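PDB 2IBO: hypothetical protein SP2199 from Streptococcus pneumoniae TIGR4, which is of unknown function but belongs to the thiamine-binding protein family, and so may bind thiamine or a related small molecule. Local coordinates for residues A27-Q32 with F41-E46. Numbering follows the deposited sequence.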
ATOM      1  N   ALA A  27     -11.795  -1.660 -18.622  1.00 29.58           N
ATOM      2  CA  ALA A  27     -11.959  -1.888 -20.062  1.00 28.03           C
ATOM      3  C   ALA A  27     -10.618  -1.740 -20.778  1.00 26.88           C
ATOM      4  O   ALA A  27     -10.226  -2.590 -21.573  1.00 26.44           O
ATOM      5  CB  ALA A  27     -12.971  -0.904 -20.645  1.00 25.33           C
ATOM      6  N   TYR A  28      -9.914  -0.653 -20.496  1.00 17.92           N
ATOM      7  CA  TYR A  28      -8.616  -0.446 -21.112  1.00 17.83           C
ATOM      8  C   TYR A  28      -7.716  -1.637 -20.835  1.00 18.72           C
ATOM      9  O   TYR A  28      -7.121  -2.183 -21.748  1.00 17.94           O
ATOM     10  CB  TYR A  28      -7.927   0.803 -20.572  1.00 28.18           C
ATOM     11  CG  TYR A  28      -6.458   0.796 -20.900  1.00 28.57           C
ATOM     12  CD1 TYR A  28      -6.021   0.953 -22.210  1.00 26.83           C
ATOM     13  CD2 TYR A  28      -5.507   0.526 -19.918  1.00 29.44           C
ATOM     14  CE1 TYR A  28      -4.676   0.825 -22.539  1.00 28.24           C
ATOM     15  CE2 TYR A  28      -4.157   0.396 -20.235  1.00 29.80           C
ATOM     16  CZ  TYR A  28      -3.756   0.542 -21.549  1.00 29.51           C
ATOM     17  OH  TYR A  28      -2.445   0.343 -21.869  1.00 28.05           O
ATOM     18  N   LEU A  29      -7.613  -2.022 -19.566  1.00 32.38           N
ATOM     19  CA  LEU A  29      -6.774  -3.144 -19.160  1.00 31.05           C
ATOM     20  C   LEU A  29      -7.122  -4.428 -19.930  1.00 30.63           C
ATOM     21  O   LEU A  29      -6.240  -5.150 -20.380  1.00 31.25           O
ATOM     22  CB  LEU A  29      -6.903  -3.357 -17.643  1.00 11.91           C
ATOM     23  CG  LEU A  29      -5.810  -2.916 -16.653  1.00 14.00           C
ATOM     24  CD1 LEU A  29      -5.017  -1.736 -17.133  1.00 11.93           C
ATOM     25  CD2 LEU A  29      -6.478  -2.582 -15.352  1.00 11.23           C
ATOM     26  N   GLN A  30      -8.403  -4.716 -20.093  1.00 20.76           N
ATOM     27  CA  GLN A  30      -8.812  -5.921 -20.827  1.00 22.29           C
ATOM     28  C   GLN A  30      -8.300  -5.874 -22.278  1.00 23.31           C
ATOM     29  O   GLN A  30      -8.038  -6.897 -22.910  1.00 23.41           O
ATOM     30  CB  GLN A  30     -10.341  -6.049 -20.818  1.00 19.29           C
ATOM     31  CG  GLN A  30     -10.899  -6.409 -19.468  1.00 19.54           C
ATOM     32  CD  GLN A  30     -12.404  -6.281 -19.392  1.00 19.27           C
ATOM     33  OE1 GLN A  30     -13.038  -6.897 -18.531  1.00 20.46           O
ATOM     34  NE2 GLN A  30     -12.990  -5.468 -20.279  1.00 19.18           N
ATOM     35  N   THR A  31      -8.161  -4.659 -22.780  1.00 24.72           N
ATOM     36  CA  THR A  31      -7.685  -4.391 -24.121  1.00 25.44           C
ATOM     37  C   THR A  31      -6.256  -4.844 -24.346  1.00 26.21           C
ATOM     38  O   THR A  31      -5.890  -5.221 -25.459  1.00 27.85           O
ATOM     39  CB  THR A  31      -7.786  -2.885 -24.407  1.00 26.80           C
ATOM     40  OG1 THR A  31      -9.067  -2.605 -24.972  1.00 27.81           O
ATOM     41  CG2 THR A  31      -6.708  -2.424 -25.331  1.00 26.43           C
ATOM     42  N   GLN A  32      -5.434  -4.795 -23.307  1.00 23.93           N
ATOM     43  CA  GLN A  32      -4.054  -5.217 -23.461  1.00 25.42           C
ATOM     44  C   GLN A  32      -3.960  -6.741 -23.540  1.00 25.78           C
ATOM     45  O   GLN A  32      -4.867  -7.461 -23.110  1.00 25.71           O
ATOM     46  CB  GLN A  32      -3.216  -4.682 -22.308  1.00 31.34           C
ATOM     47  CG  GLN A  32      -3.246  -3.169 -22.194  1.00 31.90           C
ATOM     48  CD  GLN A  32      -2.977  -2.474 -23.516  1.00 32.00           C
ATOM     49  OE1 GLN A  32      -3.886  -1.947 -24.148  1.00 31.85           O
ATOM     50  NE2 GLN A  32      -1.724  -2.482 -23.944  1.00 34.11           N
ATOM     51  N   PHE A  41      -9.960  -5.714  -4.255  1.00 32.37           N
ATOM     52  CA  PHE A  41      -9.374  -4.397  -3.972  1.00 32.58           C
ATOM     53  C   PHE A  41      -8.407  -3.893  -5.037  1.00 32.75           C
ATOM     54  O   PHE A  41      -8.107  -2.697  -5.096  1.00 35.82           O
ATOM     55  CB  PHE A  41      -8.626  -4.437  -2.646  1.00 25.71           C
ATOM     56  CG  PHE A  41      -9.495  -4.252  -1.446  1.00 26.66           C
ATOM     57  CD1 PHE A  41      -9.858  -2.979  -1.035  1.00 27.85           C
ATOM     58  CD2 PHE A  41      -9.951  -5.348  -0.716  1.00 28.35           C
ATOM     59  CE1 PHE A  41     -10.653  -2.787   0.075  1.00 28.32           C
ATOM     60  CE2 PHE A  41     -10.752  -5.172   0.402  1.00 29.26           C
ATOM     61  CZ  PHE A  41     -11.104  -3.887   0.800  1.00 28.70           C
ATOM     62  N   GLU A  42      -7.922  -4.803  -5.871  1.00 22.32           N
ATOM     63  CA  GLU A  42      -6.964  -4.433  -6.894  1.00 22.89           C
ATOM     64  C   GLU A  42      -7.004  -5.363  -8.105  1.00 22.13           C
ATOM     65  O   GLU A  42      -7.428  -6.521  -7.998  1.00 22.81           O
ATOM     66  CB  GLU A  42      -5.572  -4.457  -6.269  1.00 23.43           C
ATOM     67  CG  GLU A  42      -5.182  -5.822  -5.727  1.00 23.82           C
ATOM     68  CD  GLU A  42      -3.993  -5.762  -4.803  1.00 25.46           C
ATOM     69  OE1 GLU A  42      -3.455  -6.832  -4.449  1.00 25.92           O
ATOM     70  OE2 GLU A  42      -3.595  -4.648  -4.419  1.00 27.37           O
ATOM     71  N   THR A  43      -6.554  -4.867  -9.255  1.00 13.71           N
ATOM     72  CA  THR A  43      -6.551  -5.706 -10.448  1.00 14.93           C
ATOM     73  C   THR A  43      -5.115  -6.142 -10.619  1.00 14.18           C
ATOM     74  O   THR A  43      -4.216  -5.300 -10.687  1.00 13.21           O
ATOM     75  CB  THR A  43      -7.056  -4.936 -11.716  1.00 23.04           C
ATOM     76  OG1 THR A  43      -8.450  -4.619 -11.576  1.00 22.78           O
ATOM     77  CG2 THR A  43      -6.887  -5.789 -12.951  1.00 20.75           C
ATOM     78  N   VAL A  44      -4.904  -7.455 -10.680  1.00 14.30           N
ATOM     79  CA  VAL A  44      -3.563  -8.025 -10.794  1.00 15.06           C
ATOM     80  C   VAL A  44      -3.187  -8.374 -12.220  1.00 15.37           C
ATOM     81  O   VAL A  44      -3.885  -9.141 -12.873  1.00 14.13           O
ATOM     82  CB  VAL A  44      -3.434  -9.310  -9.919  1.00 23.39           C
ATOM     83  CG1 VAL A  44      -2.064  -9.944 -10.106  1.00 21.23           C
ATOM     84  CG2 VAL A  44      -3.667  -8.971  -8.461  1.00 21.52           C
ATOM     85  N   LEU A  45      -2.068  -7.820 -12.680  1.00 17.26           N
ATOM     86  CA  LEU A  45      -1.560  -8.064 -14.027  1.00 18.01           C
ATOM     87  C   LEU A  45      -0.258  -8.855 -13.962  1.00 18.63           C
ATOM     88  O   LEU A  45       0.498  -8.736 -13.004  1.00 18.34           O
ATOM     89  CB  LEU A  45      -1.328  -6.731 -14.755  1.00 16.18           C
ATOM     90  CG  LEU A  45      -2.554  -5.817 -14.914  1.00 15.14           C
ATOM     91  CD1 LEU A  45      -2.163  -4.536 -15.624  1.00 15.98           C
ATOM     92  CD2 LEU A  45      -3.634  -6.526 -15.680  1.00 13.11           C
ATOM     93  N   GLU A  46       0.013  -9.653 -14.988  1.00 30.36           N
ATOM     94  CA  GLU A  46       1.225 -10.466 -15.009  1.00 32.39           C
ATOM     95  C   GLU A  46       1.859 -10.459 -16.399  1.00 32.25           C
ATOM     96  O   GLU A  46       1.163 -10.652 -17.393  1.00 32.11           O
ATOM     97  CB  GLU A  46       0.872 -11.897 -14.610  1.00 26.86           C
ATOM     98  CG  GLU A  46       2.032 -12.714 -14.148  1.00 30.06           C
ATOM     99  CD  GLU A  46       1.696 -14.190 -14.053  1.00 32.24           C
ATOM    100  OE1 GLU A  46       2.421 -14.925 -13.358  1.00 35.61           O
ATOM    101  OE2 GLU A  46       0.715 -14.630 -14.684  1.00 34.82           O
TER
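The carbonyl oxygen O of Leu29 accepts a hydrogen bond from the backbone N of Gln32 (3.1 Å), and from this turn of helix 16-31 the Leu29 side chain reaches onto strand 43-46. Helix and strand belong to a ferredoxin-like βαββαβ fold, in which helices 16-31 and 49-64 pack against an antiparallel four-stranded sheet. No hydrogen bond joins the two segments; the contact is wholly apolar and buries 113 Å², both sides summed, in the chain interior.

Leu29 carries the helix side of it. Its CD2 methyl meets CG2 of Thr43 tip to tip at 4.0 Å, while its branch point lies against Leu45, whose side chain runs at a slant to it. Thr43 presents its methyl rather than its hydroxyl, because CG2 stands anti to the backbone N and OG1 lies beside that nitrogen (chi1 -67°). Thr43 and Leu45, two apart on the strand, thus receive one leucine on the same face of the sheet. Met36 of strand 35-38 touches both, and Ile55 and Ala59 of helix 49-64 close on Leu29, so the small interface continues into the core between helices and sheet.

The strand is tied on both flanks: Thr43 and Leu45 bond through their backbones to Leu7 and Ile5, Val44 and Glu46 to Val37 and Thr35. Glu42 forms salt bridges with Lys75 of its own chain and Lys75 of the second subunit.

In Leu45 the CD1 branch continues the chain fully extended from CA (chi2 179°), which brings CD1 to 4.1 Å from Leu29 CG.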